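Local coordinates for polyhedrin (Antheraea mylitta cypovirus 4, PDB 5A8S), which probably builds the crystalline matrix of the viral occlusion body, packing as trimers into the microcrystals known as polyhedra, at residues A[46-51]-A[71-76]; A[80-85]-A[109-114]; A[30-35]-A[185-190]. One frame throughout, in Å; residues are numbered along the deposited sequence.

Overall arrangement
Contacts 1 and 2 sit side by side at one end of the chain, their centres about 9 Å apart, whereas contact 3 lies on the opposite side of the chain's centre, its centre about 33 Å from that of contact 1 and about 39 Å from that of contact 2. Along the sequence, contacts 1 and 2 follow one another, and both are nested in the long loop that contact 3 closes. The first two both draw on the loop between helices 68-71 and 92-97; E73 N probably bonds to R111 O, tying that loop to the run into strand 115-121. Contact 3 joins the end of helix 15-29 to the exit of strand 179-185. All three have segments meeting neighbouring subunits, so both ends of the chain take part in the trimer.

Contact 1 (A[46-51]-A[71-76]); sequences YPSGRY and LLEDTT
E73 crosses over the face of the Y46 ring and ends between S48 and R50, so one glutamate meets three residues of the 46-51 turn. Its CB sits 3.6 Å from the centroid of the Y46 ring and only 4° off the ring normal, a CH-pi contact over the middle of the face. With CG anti to the backbone N (chi1 -168°) and the chain extended beyond it, the side chain runs across the ring, and its carboxylate plane stays within 14° of the ring plane. At the far end of the tyrosine, OH donates to L71 O at 2.8 Å, reaching it from above the carbonyl plane.

The carboxylate is gripped mainly at one oxygen. S48 OG donates a hydrogen bond to E73 OE2 at 2.7 Å, while R50 NH1 donates to the same OE2 at 2.9 Å from the opposite face of the carboxylate plane. The serine hydroxyl also accepts from R50 N, an ST turn that fixes its place within the type I turn of residues 46-49. E73 OE1 accepts a hydrogen bond from a water at 2.6 Å, which in turn accepts a weak bond from S48 N.

R50, bent at chi3, crosses both acidic side chains at about a right angle and presents the edge of its guanidinium to them. NH1 also bonds D74 OD1 at 3.0 Å, on that oxygen's syn lone pair. E215 and N217 take NH2 and NE of the arginine, and T85 of the second subunit bonds D74 OD1.

R50 probably offsets part of the negative charge of the three acids gathered round it and helps keep them ionised in this largely buried setting. The network therefore couples the strand-connecting turn, the loop after helix 68-71 and the subunit interface.

Contact 2 (A[80-85]-A[109-114]); sequences DPRTNT and DTRYPM
R111 reaches across to D80 while holding D109 of its own segment, and two carboxylates share one guanidinium. The grip on D80 is end-on: NH1 donates to D80 OD1 at 2.8 Å and NH2 to D80 OD2 at 3.0 Å, although the two planes are 48° apart. D109 is held side-on, with R111 NE on OD1 and R111 NH2 on OD2 at 2.8 Å, both acceptors practically in the guanidinium plane.

Each D80 oxygen has a second donor on the other face of the carboxylate. R82 N meets OD1, making an Asx turn, and T83 OG1 donates to OD2 at 2.8 Å. D109 OD1 likewise accepts from R111 N at 3.1 Å, a second Asx turn.

R82, its chain extended, lays CD over one face of the R111 guanidinium, 3.4 Å from R111 NH2. Its NH1 forms a salt bridge to D109 OD2 at 3.1 Å, but pairs more strongly with E106, and NH2 goes to E105.

With every D80 and D109 carboxylate oxygen engaged more than once, the acids probably stay ionised and offset the closeness of the two arginines, so the turns at 80-83 and 109-112 are joined by charge.

Contact 3 (A[30-35]-A[185-190]); sequences APYVQD and TARQDG
Q34 puts its amide against the backbone of the 185-190 segment, where NE2 donates to R187 O at 3.1 Å. The bond is moderately bent, 153° at the hydrogen, and the nitrogen approaches tilted 32° from the carbonyl plane. A turn in the glutamine chain at chi2 (-86°) brings the amide round to this carbonyl. Its CG meanwhile lies 3.5 Å from D189 OD1, and its OE1 comes to within 3.7 Å of the methyl of A186. The amide and the D189 carboxylate cross obliquely.

Two waters join this shell, as does R194, which bonds Q34 OE1 directly. One water donates to both Q34 OE1, at 2.7 Å, and R187 O, so R187 O accepts from Q34 NE2 directly and from a water that also donates to Q34 OE1. The other accepts from Q34 NE2 at 2.8 Å and donates to D189 OD1, linking amide and carboxylate where they do not bond directly.

Further along, Y32 and R187 meet obliquely, R187 NH1 lying 3.7 Å from Y32 CE1. The arginine's firmer tie is elsewhere: NH2 donates to I124 O, and its backbone pairs with N123, a residue that Y32 and Q34 also touch.

Farther out, R148 of the second subunit bonds Q34 O. D189 is the centre of an inverse gamma turn, which shapes the 185-190 segment beside the amide.

This is a water-mediated meeting of two loops at the surface: a short 3-10 turn, residues 30-32, continues from helix 15-29, and the 185-190 segment leaves the middle strand of the antiparallel sheet 61-66, 179-185 and 130-134, beside a subunit boundary of the polyhedrin trimer.

Contact 1 (A[46-51]-A[71-76])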
loop_
_atom_site.group_PDB
_atom_site.type_symbol
_atom_site.label_atom_id
_atom_site.label_comp_id
_atom_site.label_asym_id
_atom_site.label_seq_id
_atom_site.Cartn_x
_atom_site.Cartn_y
_atom_site.Cartn_z
ATOM N N TYR A 46 10.236 14.017 18.182
ATOM C CA TYR A 46 9.111 14.535 18.967
ATOM C C TYR A 46 9.498 15.565 20.035
ATOM O O TYR A 46 10.617 15.560 20.545
ATOM C CB TYR A 46 8.345 13.378 19.609
ATOM C CG TYR A 46 7.763 12.451 18.575
ATOM C CD1 TYR A 46 6.771 12.894 17.703
ATOM C CD2 TYR A 46 8.216 11.147 18.448
ATOM C CE1 TYR A 46 6.233 12.057 16.753
ATOM C CE2 TYR A 46 7.682 10.301 17.495
ATOM C CZ TYR A 46 6.704 10.764 16.640
ATOM O OH TYR A 46 6.163 9.929 15.696
ATOM N N PRO A 47 8.558 16.453 20.374
ATOM C CA PRO A 47 8.719 17.393 21.484
ATOM C C PRO A 47 9.167 16.683 22.767
ATOM O O PRO A 47 9.907 17.250 23.577
ATOM C CB PRO A 47 7.305 17.959 21.648
ATOM C CG PRO A 47 6.759 17.949 20.250
ATOM C CD PRO A 47 7.281 16.658 19.664
ATOM N N SER A 48 8.738 15.437 22.930
ATOM C CA SER A 48 8.990 14.681 24.148
ATOM C C SER A 48 10.435 14.211 24.262
ATOM O O SER A 48 10.822 13.636 25.279
ATOM C CB SER A 48 8.095 13.451 24.179
ATOM O OG SER A 48 8.534 12.528 23.201
ATOM N N GLY A 49 11.226 14.435 23.223
ATOM C CA GLY A 49 12.585 13.937 23.204
ATOM C C GLY A 49 12.688 12.515 22.681
ATOM O O GLY A 49 13.791 11.988 22.514
ATOM N N ARG A 50 11.546 11.887 22.421
ATOM C CA ARG A 50 11.530 10.561 21.810
ATOM C C ARG A 50 11.515 10.704 20.282
ATOM O O ARG A 50 11.320 11.798 19.760
ATOM C CB ARG A 50 10.324 9.766 22.314
ATOM C CG ARG A 50 10.263 9.707 23.838
ATOM C CD ARG A 50 9.034 8.956 24.359
ATOM N NE ARG A 50 9.049 7.534 24.012
ATOM C CZ ARG A 50 8.148 6.933 23.236
ATOM N NH1 ARG A 50 7.147 7.617 22.698
ATOM N NH2 ARG A 50 8.251 5.637 22.987
ATOM N N TYR A 51 11.741 9.599 19.581
ATOM C CA TYR A 51 11.782 9.588 18.127
ATOM C C TYR A 51 11.032 8.371 17.599
ATOM O O TYR A 51 10.816 7.400 18.321
ATOM C CB TYR A 51 13.223 9.509 17.627
ATOM C CG TYR A 51 14.079 10.722 17.913
ATOM C CD1 TYR A 51 14.528 11.004 19.202
ATOM C CD2 TYR A 51 14.464 11.572 16.884
ATOM C CE1 TYR A 51 15.329 12.118 19.457
ATOM C CE2 TYR A 51 15.255 12.675 17.122
ATOM C CZ TYR A 51 15.690 12.946 18.407
ATOM O OH TYR A 51 16.487 14.051 18.621
ATOM N N LEU A 71 2.146 10.228 11.586
ATOM C CA LEU A 71 3.292 10.965 12.096
ATOM C C LEU A 71 3.281 11.128 13.622
ATOM O O LEU A 71 4.313 11.438 14.221
ATOM C CB LEU A 71 3.354 12.346 11.428
ATOM C CG LEU A 71 3.845 12.361 9.971
ATOM C CD1 LEU A 71 3.623 13.723 9.336
ATOM C CD2 LEU A 71 5.328 11.971 9.892
ATOM N N LEU A 72 2.130 10.920 14.252
ATOM C CA LEU A 72 2.000 11.140 15.700
ATOM C C LEU A 72 2.826 10.147 16.530
ATOM O O LEU A 72 2.914 8.962 16.208
ATOM C CB LEU A 72 0.536 11.042 16.139
ATOM C CG LEU A 72 -0.459 12.026 15.523
ATOM C CD1 LEU A 72 -1.863 11.733 16.044
ATOM C CD2 LEU A 72 -0.054 13.460 15.831
ATOM N N GLU A 73 3.416 10.638 17.614
ATOM C CA GLU A 73 4.087 9.773 18.586
ATOM C C GLU A 73 3.148 8.638 19.042
ATOM O O GLU A 73 1.963 8.876 19.299
ATOM C CB GLU A 73 4.509 10.624 19.789
ATOM C CG GLU A 73 5.458 9.953 20.750
ATOM C CD GLU A 73 5.872 10.868 21.900
ATOM O OE1 GLU A 73 5.215 11.907 22.135
ATOM O OE2 GLU A 73 6.860 10.541 22.577
ATOM N N ASP A 74 3.690 7.444 19.101
ATOM C CA ASP A 74 3.000 6.224 19.562
ATOM C C ASP A 74 1.918 5.720 18.648
ATOM O O ASP A 74 1.273 4.790 19.018
ATOM C CB ASP A 74 2.528 6.352 21.000
ATOM C CG ASP A 74 3.640 6.787 21.884
ATOM O OD1 ASP A 74 4.718 6.246 21.708
ATOM O OD2 ASP A 74 3.449 7.715 22.636
ATOM N N THR A 75 1.787 6.265 17.433
ATOM C CA THR A 75 1.004 5.571 16.414
ATOM C C THR A 75 1.948 4.649 15.598
ATOM O O THR A 75 3.135 4.820 15.600
ATOM C CB THR A 75 0.166 6.484 15.464
ATOM O OG1 THR A 75 1.032 7.221 14.644
ATOM C CG2 THR A 75 -0.741 7.412 16.228
ATOM N N THR A 76 1.365 3.643 14.970
ATOM C CA THR A 76 2.102 2.765 14.098
ATOM C C THR A 76 1.412 2.638 12.742
ATOM O O THR A 76 1.963 2.076 11.847
ATOM C CB THR A 76 2.283 1.362 14.708
ATOM O OG1 THR A 76 1.015 0.760 14.954
ATOM C CG2 THR A 76 3.062 1.429 15.987
HETATM O O HOH W 1 6.030 14.405 21.995
#

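Contact 2 (A[80-85]-A[109-114])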
loop_
_atom_site.group_PDB
_atom_site.type_symbol
_atom_site.label_atom_id
_atom_site.label_comp_id
_atom_site.label_asym_id
_atom_site.label_seq_id
_atom_site.Cartn_x
_atom_site.Cartn_y
_atom_site.Cartn_z
ATOM N N ASP A 80 -5.410 6.583 15.466
ATOM C CA ASP A 80 -5.062 7.281 16.693
ATOM C C ASP A 80 -5.946 6.795 17.841
ATOM O O ASP A 80 -7.121 7.165 17.930
ATOM C CB ASP A 80 -5.216 8.798 16.497
ATOM C CG ASP A 80 -4.967 9.581 17.781
ATOM O OD1 ASP A 80 -4.443 8.974 18.725
ATOM O OD2 ASP A 80 -5.284 10.793 17.850
ATOM N N PRO A 81 -5.380 5.966 18.734
ATOM C CA PRO A 81 -6.143 5.417 19.862
ATOM C C PRO A 81 -6.652 6.489 20.827
ATOM O O PRO A 81 -7.660 6.275 21.499
ATOM C CB PRO A 81 -5.136 4.523 20.588
ATOM C CG PRO A 81 -3.985 4.355 19.681
ATOM C CD PRO A 81 -3.995 5.467 18.691
ATOM N N ARG A 82 -5.962 7.620 20.914
ATOM C CA ARG A 82 -6.382 8.673 21.834
ATOM C C ARG A 82 -7.749 9.227 21.449
ATOM O O ARG A 82 -8.530 9.638 22.310
ATOM C CB ARG A 82 -5.379 9.834 21.841
ATOM C CG ARG A 82 -5.910 11.082 22.597
ATOM C CD ARG A 82 -5.092 12.359 22.333
ATOM N NE ARG A 82 -5.429 13.413 23.297
ATOM C CZ ARG A 82 -5.071 14.689 23.184
ATOM N NH1 ARG A 82 -4.358 15.089 22.142
ATOM N NH2 ARG A 82 -5.426 15.572 24.118
ATOM N N THR A 83 -8.020 9.225 20.147
ATOM C CA THR A 83 -9.102 10.008 19.564
ATOM C C THR A 83 -10.190 9.121 18.962
ATOM O O THR A 83 -10.051 8.654 17.831
ATOM C CB THR A 83 -8.545 10.912 18.434
ATOM O OG1 THR A 83 -7.591 11.854 18.968
ATOM C CG2 THR A 83 -9.677 11.653 17.717
ATOM N N ASN A 84 -11.256 8.874 19.718
ATOM C CA ASN A 84 -12.409 8.148 19.193
ATOM C C ASN A 84 -13.211 9.095 18.305
ATOM O O ASN A 84 -13.770 10.065 18.789
ATOM C CB ASN A 84 -13.272 7.629 20.338
ATOM C CG ASN A 84 -14.467 6.827 19.855
ATOM O OD1 ASN A 84 -15.010 7.074 18.774
ATOM N ND2 ASN A 84 -14.891 5.864 20.659
ATOM N N THR A 85 -13.267 8.815 17.009
ATOM C CA THR A 85 -13.779 9.803 16.061
ATOM C C THR A 85 -15.287 9.998 16.126
ATOM O O THR A 85 -15.832 10.836 15.409
ATOM C CB THR A 85 -13.375 9.479 14.604
ATOM O OG1 THR A 85 -13.792 8.148 14.261
ATOM C CG2 THR A 85 -11.862 9.604 14.438
ATOM N N ASP A 109 -1.063 19.476 19.283
ATOM C CA ASP A 109 -1.012 18.140 19.851
ATOM C C ASP A 109 0.457 17.789 20.000
ATOM O O ASP A 109 1.163 17.712 19.001
ATOM C CB ASP A 109 -1.723 17.150 18.914
ATOM C CG ASP A 109 -1.918 15.796 19.546
ATOM O OD1 ASP A 109 -0.974 15.311 20.207
ATOM O OD2 ASP A 109 -3.014 15.225 19.391
ATOM N N THR A 110 0.931 17.597 21.233
ATOM C CA THR A 110 2.376 17.528 21.470
ATOM C C THR A 110 2.994 16.227 20.969
ATOM O O THR A 110 4.211 16.053 20.990
ATOM C CB THR A 110 2.736 17.755 22.953
ATOM O OG1 THR A 110 2.049 16.808 23.769
ATOM C CG2 THR A 110 2.351 19.183 23.388
ATOM N N ARG A 111 2.141 15.323 20.502
ATOM C CA ARG A 111 2.586 14.121 19.813
ATOM C C ARG A 111 3.005 14.405 18.376
ATOM O O ARG A 111 3.559 13.536 17.707
ATOM C CB ARG A 111 1.458 13.088 19.788
ATOM C CG ARG A 111 1.068 12.545 21.147
ATOM C CD ARG A 111 -0.144 11.631 21.010
ATOM N NE ARG A 111 -1.282 12.321 20.403
ATOM C CZ ARG A 111 -2.366 11.705 19.949
ATOM N NH1 ARG A 111 -2.455 10.385 20.030
ATOM N NH2 ARG A 111 -3.362 12.402 19.424
ATOM N N TYR A 112 2.729 15.597 17.865
ATOM C CA TYR A 112 3.112 15.882 16.483
ATOM C C TYR A 112 4.594 16.270 16.436
ATOM O O TYR A 112 5.064 17.016 17.290
ATOM C CB TYR A 112 2.242 16.988 15.866
ATOM C CG TYR A 112 2.573 17.181 14.406
ATOM C CD1 TYR A 112 1.960 16.413 13.435
ATOM C CD2 TYR A 112 3.545 18.090 14.014
ATOM C CE1 TYR A 112 2.291 16.556 12.095
ATOM C CE2 TYR A 112 3.880 18.247 12.688
ATOM C CZ TYR A 112 3.255 17.469 11.734
ATOM O OH TYR A 112 3.581 17.620 10.408
ATOM N N PRO A 113 5.342 15.768 15.438
ATOM C CA PRO A 113 6.799 15.954 15.482
ATOM C C PRO A 113 7.249 17.365 15.099
ATOM O O PRO A 113 6.548 18.077 14.381
ATOM C CB PRO A 113 7.305 14.928 14.474
ATOM C CG PRO A 113 6.184 14.818 13.477
ATOM C CD PRO A 113 4.919 14.971 14.268
ATOM N N MET A 114 8.410 17.767 15.601
ATOM C CA MET A 114 8.987 19.068 15.273
ATOM C C MET A 114 9.645 19.073 13.895
ATOM O O MET A 114 9.822 20.125 13.279
ATOM C CB MET A 114 10.003 19.445 16.354
ATOM C CG MET A 114 9.439 19.207 17.750
ATOM S SD MET A 114 10.348 20.025 19.052
ATOM C CE MET A 114 11.777 18.946 19.189
#

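Contact 3 (A[30-35]-A[185-190])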
loop_
_atom_site.group_PDB
_atom_site.type_symbol
_atom_site.label_atom_id
_atom_site.label_comp_id
_atom_site.label_asym_id
_atom_site.label_seq_id
_atom_site.Cartn_x
_atom_site.Cartn_y
_atom_site.Cartn_z
ATOM N N ALA A 30 28.450 -3.628 -3.490
ATOM C CA ALA A 30 27.359 -4.571 -3.711
ATOM C C ALA A 30 26.021 -3.834 -3.824
ATOM O O ALA A 30 25.127 -4.260 -4.551
ATOM C CB ALA A 30 27.299 -5.605 -2.588
ATOM N N PRO A 31 25.868 -2.728 -3.085
ATOM C CA PRO A 31 24.620 -1.968 -3.219
ATOM C C PRO A 31 24.385 -1.432 -4.629
ATOM O O PRO A 31 23.236 -1.156 -4.971
ATOM C CB PRO A 31 24.808 -0.813 -2.236
ATOM C CG PRO A 31 25.754 -1.372 -1.193
ATOM C CD PRO A 31 26.703 -2.234 -1.975
ATOM N N TYR A 32 25.444 -1.291 -5.427
ATOM C CA TYR A 32 25.312 -0.795 -6.803
ATOM C C TYR A 32 24.909 -1.882 -7.815
ATOM O O TYR A 32 24.667 -1.582 -8.987
ATOM C CB TYR A 32 26.624 -0.158 -7.272
ATOM C CG TYR A 32 27.111 0.973 -6.395
ATOM C CD1 TYR A 32 26.248 1.982 -5.979
ATOM C CD2 TYR A 32 28.432 1.030 -5.980
ATOM C CE1 TYR A 32 26.697 3.016 -5.173
ATOM C CE2 TYR A 32 28.888 2.053 -5.178
ATOM C CZ TYR A 32 28.017 3.044 -4.776
ATOM O OH TYR A 32 28.482 4.063 -3.973
ATOM N N VAL A 33 24.854 -3.139 -7.392
ATOM C CA VAL A 33 24.370 -4.186 -8.287
ATOM C C VAL A 33 22.857 -4.042 -8.306
ATOM O O VAL A 33 22.218 -4.156 -7.261
ATOM C CB VAL A 33 24.773 -5.595 -7.806
ATOM C CG1 VAL A 33 24.218 -6.668 -8.739
ATOM C CG2 VAL A 33 26.299 -5.723 -7.700
ATOM N N GLN A 34 22.280 -3.758 -9.470
ATOM C CA GLN A 34 20.849 -3.446 -9.535
ATOM C C GLN A 34 20.003 -4.562 -8.913
ATOM O O GLN A 34 20.350 -5.740 -9.005
ATOM C CB GLN A 34 20.421 -3.156 -10.976
ATOM C CG GLN A 34 21.093 -1.908 -11.564
ATOM C CD GLN A 34 20.353 -0.612 -11.242
ATOM O OE1 GLN A 34 19.144 -0.615 -10.987
ATOM N NE2 GLN A 34 21.078 0.508 -11.265
ATOM N N ASP A 35 18.902 -4.159 -8.276
ATOM C CA ASP A 35 18.047 -5.033 -7.462
ATOM C C ASP A 35 18.685 -5.454 -6.126
ATOM O O ASP A 35 18.172 -6.334 -5.434
ATOM C CB ASP A 35 17.551 -6.261 -8.245
ATOM C CG ASP A 35 16.026 -6.283 -8.403
ATOM O OD1 ASP A 35 15.326 -5.486 -7.745
ATOM O OD2 ASP A 35 15.512 -7.118 -9.171
ATOM N N THR A 185 14.549 6.359 -6.028
ATOM C CA THR A 185 14.596 5.269 -6.996
ATOM C C THR A 185 16.031 4.833 -7.210
ATOM O O THR A 185 16.970 5.559 -6.880
ATOM C CB THR A 185 14.023 5.661 -8.381
ATOM O OG1 THR A 185 15.017 6.365 -9.142
ATOM C CG2 THR A 185 12.785 6.520 -8.242
ATOM N N ALA A 186 16.189 3.645 -7.782
ATOM C CA ALA A 186 17.499 3.140 -8.163
ATOM C C ALA A 186 18.109 4.072 -9.209
ATOM O O ALA A 186 17.396 4.632 -10.041
ATOM C CB ALA A 186 17.364 1.721 -8.722
ATOM N N ARG A 187 19.426 4.231 -9.161
ATOM C CA ARG A 187 20.144 5.058 -10.121
ATOM C C ARG A 187 19.930 4.491 -11.513
ATOM O O ARG A 187 19.747 3.282 -11.669
ATOM C CB ARG A 187 21.634 5.072 -9.776
ATOM C CG ARG A 187 22.480 6.043 -10.599
ATOM C CD ARG A 187 23.872 6.160 -9.991
ATOM N NE ARG A 187 23.757 6.483 -8.571
ATOM C CZ ARG A 187 24.597 6.080 -7.624
ATOM N NH1 ARG A 187 25.666 5.348 -7.922
ATOM N NH2 ARG A 187 24.365 6.416 -6.365
ATOM N N GLN A 188 19.911 5.357 -12.523
ATOM C CA GLN A 188 19.832 4.887 -13.898
ATOM C C GLN A 188 20.891 3.793 -14.076
ATOM O O GLN A 188 21.991 3.893 -13.540
ATOM C CB GLN A 188 20.020 6.042 -14.905
ATOM C CG GLN A 188 21.420 6.635 -14.996
ATOM C CD GLN A 188 21.691 7.733 -13.974
ATOM O OE1 GLN A 188 21.137 7.729 -12.876
ATOM N NE2 GLN A 188 22.560 8.679 -14.334
ATOM N N ASP A 189 20.536 2.739 -14.800
ATOM C CA ASP A 189 21.415 1.578 -14.981
ATOM C C ASP A 189 22.371 1.838 -16.138
ATOM O O ASP A 189 22.323 1.152 -17.159
ATOM C CB ASP A 189 20.555 0.336 -15.256
ATOM C CG ASP A 189 21.354 -0.962 -15.281
ATOM O OD1 ASP A 189 22.448 -1.031 -14.690
ATOM O OD2 ASP A 189 20.856 -1.938 -15.878
ATOM N N GLY A 190 23.240 2.832 -15.982
ATOM C CA GLY A 190 24.041 3.310 -17.097
ATOM C C GLY A 190 23.117 3.874 -18.156
ATOM O O GLY A 190 22.216 4.649 -17.838
HETATM O O HOH W 2 17.709 1.296 -12.282
HETATM O O HOH W 3 23.609 0.142 -12.476
#